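Local coordinates for protein bacterioferritin (Rhodobacter capsulatus, PDB 1JGC) that stores iron in a hollow 24-subunit shell, probably oxidising Fe(2+) to Fe(3+) with dioxygen, and binds one heme b per pair of subunits, at residues A[18-32]-A[41-55]. Residues are numbered along the deposited sequence; the frame is centred on the assembly and turned at random. Where two conformers were deposited one is given.
With HEM (protoporphyrin IX containing Fe), chain D.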
# COMPACT_ATOMS: atom_id res chain seq x y z
N GLU A 18 -50.79 -5.84 8.31
CA GLU A 18 -49.38 -5.45 8.41
C GLU A 18 -49.19 -4.08 9.05
O GLU A 18 -48.31 -3.91 9.89
CB GLU A 18 -48.71 -5.48 7.03
CG GLU A 18 -48.66 -6.85 6.36
CD GLU A 18 -47.94 -7.90 7.20
OE1 GLU A 18 -48.44 -8.25 8.29
OE2 GLU A 18 -46.88 -8.40 6.76
N LEU A 19 -49.99 -3.09 8.65
CA LEU A 19 -49.88 -1.76 9.23
C LEU A 19 -50.10 -1.87 10.73
O LEU A 19 -49.52 -1.11 11.50
CB LEU A 19 -50.93 -0.81 8.64
CG LEU A 19 -50.83 -0.44 7.16
CD1 LEU A 19 -52.02 0.42 6.77
CD2 LEU A 19 -49.53 0.29 6.91
N THR A 20 -50.94 -2.81 11.14
CA THR A 20 -51.23 -3.01 12.55
C THR A 20 -49.99 -3.57 13.24
O THR A 20 -49.57 -3.07 14.28
CB THR A 20 -52.42 -4.00 12.76
OG1 THR A 20 -53.57 -3.51 12.07
CG2 THR A 20 -52.75 -4.13 14.23
N ALA A 21 -49.40 -4.60 12.64
CA ALA A 21 -48.20 -5.21 13.20
C ALA A 21 -47.06 -4.18 13.31
O ALA A 21 -46.35 -4.12 14.31
CB ALA A 21 -47.75 -6.39 12.33
N ILE A 22 -46.88 -3.36 12.28
CA ILE A 22 -45.83 -2.35 12.30
C ILE A 22 -45.94 -1.49 13.55
O ILE A 22 -44.97 -1.33 14.29
CB ILE A 22 -45.91 -1.43 11.07
CG1 ILE A 22 -45.59 -2.23 9.81
CG2 ILE A 22 -44.95 -0.27 11.22
CD1 ILE A 22 -45.78 -1.44 8.54
N SER A 23 -47.11 -0.93 13.80
CA SER A 23 -47.29 -0.08 14.96
C SER A 23 -47.20 -0.83 16.27
O SER A 23 -46.69 -0.30 17.26
CB SER A 23 -48.61 0.66 14.87
OG SER A 23 -48.59 1.57 13.78
N GLN A 24 -47.70 -2.06 16.29
CA GLN A 24 -47.65 -2.83 17.52
C GLN A 24 -46.21 -3.14 17.90
O GLN A 24 -45.82 -3.01 19.05
CB GLN A 24 -48.46 -4.13 17.38
CG GLN A 24 -48.59 -4.93 18.68
CD GLN A 24 -49.51 -6.13 18.53
OE1 GLN A 24 -50.71 -5.99 18.33
NE2 GLN A 24 -48.93 -7.32 18.63
N TYR A 25 -45.40 -3.52 16.91
CA TYR A 25 -44.00 -3.84 17.17
C TYR A 25 -43.23 -2.59 17.56
O TYR A 25 -42.38 -2.63 18.45
CB TYR A 25 -43.34 -4.45 15.93
CG TYR A 25 -43.67 -5.91 15.69
CD1 TYR A 25 -43.43 -6.87 16.66
CD2 TYR A 25 -44.24 -6.31 14.48
CE1 TYR A 25 -43.74 -8.22 16.44
CE2 TYR A 25 -44.55 -7.64 14.25
CZ TYR A 25 -44.31 -8.59 15.23
OH TYR A 25 -44.67 -9.90 15.00
N TRP A 26 -43.53 -1.47 16.91
CA TRP A 26 -42.83 -0.24 17.22
C TRP A 26 -43.12 0.28 18.61
O TRP A 26 -42.23 0.77 19.29
CB TRP A 26 -43.13 0.85 16.18
CG TRP A 26 -42.07 1.89 16.17
CD1 TRP A 26 -42.01 3.01 16.94
CD2 TRP A 26 -40.84 1.85 15.42
NE1 TRP A 26 -40.82 3.67 16.74
CE2 TRP A 26 -40.08 2.98 15.81
CE3 TRP A 26 -40.31 0.97 14.47
CZ2 TRP A 26 -38.81 3.24 15.28
CZ3 TRP A 26 -39.06 1.24 13.95
CH2 TRP A 26 -38.32 2.36 14.36
N VAL A 27 -44.37 0.17 19.05
CA VAL A 27 -44.72 0.61 20.39
C VAL A 27 -44.00 -0.31 21.39
O VAL A 27 -43.48 0.15 22.40
CB VAL A 27 -46.25 0.55 20.64
CG1 VAL A 27 -46.55 0.93 22.07
CG2 VAL A 27 -46.97 1.50 19.71
N HIS A 28 -43.98 -1.60 21.09
CA HIS A 28 -43.32 -2.55 21.96
C HIS A 28 -41.84 -2.26 22.06
O HIS A 28 -41.24 -2.41 23.12
CB HIS A 28 -43.56 -3.97 21.46
CG HIS A 28 -44.91 -4.51 21.83
ND1 HIS A 28 -45.40 -5.70 21.33
CD2 HIS A 28 -45.85 -4.04 22.67
CE1 HIS A 28 -46.59 -5.93 21.86
NE2 HIS A 28 -46.89 -4.94 22.67
N PHE A 29 -41.25 -1.84 20.94
CA PHE A 29 -39.83 -1.49 20.91
C PHE A 29 -39.61 -0.34 21.90
O PHE A 29 -38.77 -0.43 22.79
CB PHE A 29 -39.43 -1.09 19.48
CG PHE A 29 -38.33 -0.07 19.42
CD1 PHE A 29 -37.08 -0.33 19.97
CD2 PHE A 29 -38.55 1.16 18.81
CE1 PHE A 29 -36.07 0.63 19.92
CE2 PHE A 29 -37.54 2.12 18.75
CZ PHE A 29 -36.30 1.86 19.31
N ARG A 30 -40.39 0.72 21.75
CA ARG A 30 -40.27 1.88 22.61
C ARG A 30 -40.51 1.54 24.07
O ARG A 30 -39.76 1.96 24.95
CB ARG A 30 -41.24 2.97 22.14
CG ARG A 30 -40.63 3.86 21.08
CD ARG A 30 -39.43 4.53 21.69
NE ARG A 30 -38.53 5.12 20.71
CZ ARG A 30 -37.26 5.42 20.97
NH1 ARG A 30 -36.76 5.19 22.17
NH2 ARG A 30 -36.49 5.95 20.04
N LEU A 31 -41.56 0.78 24.32
CA LEU A 31 -41.90 0.35 25.67
C LEU A 31 -40.74 -0.45 26.28
O LEU A 31 -40.29 -0.16 27.39
CB LEU A 31 -43.16 -0.52 25.61
CG LEU A 31 -44.47 -0.11 26.31
CD1 LEU A 31 -44.49 1.36 26.72
CD2 LEU A 31 -45.60 -0.42 25.36
N GLN A 32 -40.27 -1.46 25.56
CA GLN A 32 -39.17 -2.28 26.04
C GLN A 32 -37.90 -1.46 26.27
O GLN A 32 -37.11 -1.75 27.17
CB GLN A 32 -38.91 -3.42 25.05
CG GLN A 32 -40.08 -4.37 24.95
CD GLN A 32 -40.09 -5.21 23.69
OE1 GLN A 32 -39.41 -4.90 22.72
NE2 GLN A 32 -40.89 -6.27 23.70
N ALA A 41 -35.82 -4.91 22.94
CA ALA A 41 -36.27 -3.77 22.15
C ALA A 41 -35.75 -3.80 20.71
O ALA A 41 -36.52 -3.54 19.77
CB ALA A 41 -35.84 -2.48 22.83
N LYS A 42 -34.47 -4.11 20.53
CA LYS A 42 -33.89 -4.14 19.20
C LYS A 42 -34.55 -5.17 18.31
O LYS A 42 -34.67 -4.96 17.11
CB LYS A 42 -32.38 -4.37 19.27
CG LYS A 42 -31.68 -3.23 19.97
CD LYS A 42 -30.20 -3.52 20.19
CE LYS A 42 -29.59 -2.50 21.18
NZ LYS A 42 -28.13 -2.75 21.36
N LYS A 43 -34.97 -6.28 18.90
CA LYS A 43 -35.62 -7.32 18.12
C LYS A 43 -36.97 -6.80 17.63
O LYS A 43 -37.34 -7.00 16.46
CB LYS A 43 -35.80 -8.58 18.95
CG LYS A 43 -36.34 -9.76 18.17
CD LYS A 43 -35.51 -10.06 16.94
CE LYS A 43 -36.11 -11.21 16.13
NZ LYS A 43 -35.40 -11.40 14.82
N SER A 44 -37.70 -6.13 18.51
CA SER A 44 -39.00 -5.57 18.14
C SER A 44 -38.85 -4.55 17.01
O SER A 44 -39.69 -4.49 16.10
CB SER A 44 -39.67 -4.90 19.34
OG SER A 44 -40.14 -5.87 20.25
N ARG A 45 -37.80 -3.74 17.06
CA ARG A 45 -37.58 -2.74 16.04
C ARG A 45 -37.35 -3.43 14.70
O ARG A 45 -37.90 -3.02 13.68
CB ARG A 45 -36.37 -1.86 16.38
CG ARG A 45 -36.65 -0.37 16.21
CD ARG A 45 -35.41 0.51 16.37
NE ARG A 45 -34.75 0.73 15.10
CZ ARG A 45 -34.53 1.92 14.55
NH1 ARG A 45 -34.93 3.03 15.17
NH2 ARG A 45 -33.94 2.01 13.37
N GLU A 46 -36.56 -4.49 14.71
CA GLU A 46 -36.29 -5.24 13.49
C GLU A 46 -37.57 -5.82 12.89
O GLU A 46 -37.83 -5.68 11.70
CB GLU A 46 -35.30 -6.38 13.76
CG GLU A 46 -33.84 -5.98 13.83
CD GLU A 46 -32.94 -7.12 14.32
OE1 GLU A 46 -33.12 -8.28 13.84
OE2 GLU A 46 -32.05 -6.86 15.17
N GLU A 47 -38.38 -6.48 13.72
CA GLU A 47 -39.62 -7.06 13.25
C GLU A 47 -40.57 -6.01 12.68
O GLU A 47 -41.24 -6.26 11.68
CB GLU A 47 -40.31 -7.84 14.38
CG GLU A 47 -39.52 -9.06 14.86
CD GLU A 47 -40.11 -9.69 16.14
OE1 GLU A 47 -40.42 -8.92 17.08
OE2 GLU A 47 -40.26 -10.94 16.21
N SER A 48 -40.61 -4.83 13.29
CA SER A 48 -41.47 -3.76 12.81
C SER A 48 -41.01 -3.32 11.42
O SER A 48 -41.83 -3.09 10.53
CB SER A 48 -41.42 -2.56 13.78
OG SER A 48 -42.20 -1.46 13.32
N ILE A 49 -39.71 -3.20 11.23
CA ILE A 49 -39.15 -2.81 9.94
C ILE A 49 -39.34 -3.92 8.90
O ILE A 49 -39.40 -3.65 7.70
CB ILE A 49 -37.66 -2.40 10.10
CG1 ILE A 49 -37.60 -1.13 10.95
CG2 ILE A 49 -37.02 -2.16 8.75
CD1 ILE A 49 -36.22 -0.59 11.19
N GLU A 50 -39.45 -5.17 9.34
CA GLU A 50 -39.69 -6.25 8.40
C GLU A 50 -41.11 -6.08 7.86
O GLU A 50 -41.34 -6.16 6.66
CB GLU A 50 -39.59 -7.62 9.08
CG GLU A 50 -38.21 -8.26 9.01
CD GLU A 50 -38.17 -9.67 9.62
OE1 GLU A 50 -38.96 -10.55 9.15
OE2 GLU A 50 -37.36 -9.89 10.57
N GLU A 51 -42.05 -5.83 8.76
CA GLU A 51 -43.43 -5.65 8.36
C GLU A 51 -43.59 -4.46 7.42
O GLU A 51 -44.43 -4.47 6.53
CB GLU A 51 -44.34 -5.48 9.58
CG GLU A 51 -44.40 -6.71 10.48
CD GLU A 51 -44.75 -7.98 9.71
OE1 GLU A 51 -45.77 -7.98 8.98
OE2 GLU A 51 -44.00 -8.97 9.84
N MET A 52 -42.79 -3.42 7.63
CA MET A 52 -42.88 -2.25 6.77
C MET A 52 -42.58 -2.72 5.36
O MET A 52 -43.23 -2.30 4.40
CB MET A 52 -41.87 -1.20 7.21
CG MET A 52 -42.27 -0.45 8.48
SD MET A 52 -40.96 0.62 9.13
CE MET A 52 -41.05 0.23 10.88
N GLY A 53 -41.60 -3.61 5.24
CA GLY A 53 -41.24 -4.14 3.93
C GLY A 53 -42.38 -4.91 3.30
O GLY A 53 -42.64 -4.78 2.10
N HIS A 54 -43.06 -5.73 4.09
CA HIS A 54 -44.18 -6.52 3.60
C HIS A 54 -45.26 -5.57 3.09
O HIS A 54 -45.78 -5.74 2.00
CB HIS A 54 -44.77 -7.38 4.73
CG HIS A 54 -43.86 -8.49 5.17
ND1 HIS A 54 -44.01 -9.14 6.38
CD2 HIS A 54 -42.81 -9.09 4.56
CE1 HIS A 54 -43.10 -10.08 6.49
NE2 HIS A 54 -42.36 -10.07 5.39
N ALA A 55 -45.58 -4.56 3.90
CA ALA A 55 -46.59 -3.59 3.55
C ALA A 55 -46.29 -2.94 2.21
O ALA A 55 -47.16 -2.84 1.35
CB ALA A 55 -46.70 -2.53 4.64
CHA HEM D . -37.98 2.85 7.77
CHB HEM D . -42.00 2.04 5.19
CHC HEM D . -44.59 3.17 9.07
CHD HEM D . -40.64 4.58 11.41
C1A HEM D . -38.86 2.33 6.82
C2A HEM D . -38.60 1.32 5.82
C3A HEM D . -39.61 1.42 4.88
C4A HEM D . -40.68 2.09 5.59
CMA HEM D . -39.70 0.71 3.52
CAA HEM D . -37.65 0.12 5.89
CBA HEM D . -36.18 0.37 6.17
CGA HEM D . -35.49 1.14 5.07
O1A HEM D . -34.29 1.44 5.23
O2A HEM D . -36.16 1.44 4.05
C1B HEM D . -43.09 2.26 6.02
C2B HEM D . -44.48 2.03 5.66
C3B HEM D . -45.23 2.42 6.74
C4B HEM D . -44.28 2.78 7.79
CMB HEM D . -45.01 1.43 4.36
CAB HEM D . -46.62 2.36 6.76
CBB HEM D . -47.47 3.31 7.32
C1C HEM D . -43.74 3.54 10.08
C2C HEM D . -44.16 3.80 11.45
C3C HEM D . -43.04 4.19 12.14
C4C HEM D . -41.95 4.22 11.16
CMC HEM D . -45.59 3.64 11.99
CAC HEM D . -42.94 4.46 13.51
CBC HEM D . -43.94 4.92 14.34
C1D HEM D . -39.55 4.30 10.61
C2D HEM D . -38.17 4.55 10.98
C3D HEM D . -37.39 4.07 9.94
C4D HEM D . -38.31 3.47 8.96
CMD HEM D . -37.65 5.24 12.25
CAD HEM D . -35.88 4.31 9.86
CBD HEM D . -34.95 3.12 9.99
CGD HEM D . -33.48 3.53 10.11
O1D HEM D . -33.02 4.35 9.29
O2D HEM D . -32.79 3.01 11.03
NA HEM D . -40.23 2.50 6.84
NB HEM D . -42.97 2.68 7.35
NC HEM D . -42.37 3.65 9.96
ND HEM D . -39.63 3.64 9.38
FE HEM D . -41.29 3.08 8.39
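The Trp26 indole has Ser48 OG at its edge, Phe29 CD2 over one face and heme CAC over the opposite face. Arg45 runs alongside it. Trp26 CH2 lies over one face of the Arg45 guanidinium, 3.5 Å from NH1, and the two planes are 47° apart. At the guanidinium edge, Arg45 NH2 makes a weak hydrogen bond to heme O2D, 2.8 Å away. Arg45 CG stands over the centre of the Phe29 ring, a CH-pi contact. Tyr25 has a similar one: Glu47 CB is 3.9 Å from its ring centroid, over the face. Its ring fits as a knob among Ser44, Glu47, Ser48 and Glu51.

Ser48 OG donates to Ile22 O at 2.9 Å; a chi1 of 178° swings the hydroxyl away from its own N and over to segment 18-32. Trp26 N reaches the same oxygen from the other face of its plane. Ile22 CD1 packs on Met52 CG at 3.6 Å. Met52 SD binds the heme iron at 2.6 Å, and Met52 of the second subunit is the other axial ligand.

Glu18, Glu51 and His54 belong to the ferroxidase center, which is metal-free here. The carboxylates of Glu18 and Glu51 come close together, but the detail is doubtful because Glu18 was modelled in two positions. His54 ND1 gives a weak bond to Glu51 OE1. A second weak one, to Glu18 OE2, belongs to the given Glu18 conformer and is equally doubtful.

The segments are antiparallel neighbours in the ferritin four-helix bundle, with axes 7.8 Å apart at closest approach. Heme and the second subunit cover the Trp26 side. On the Glu51 side, helix 114-144 brings Glu127 and His130 to the iron site. Helix 83-111 packs against Tyr25 and His28.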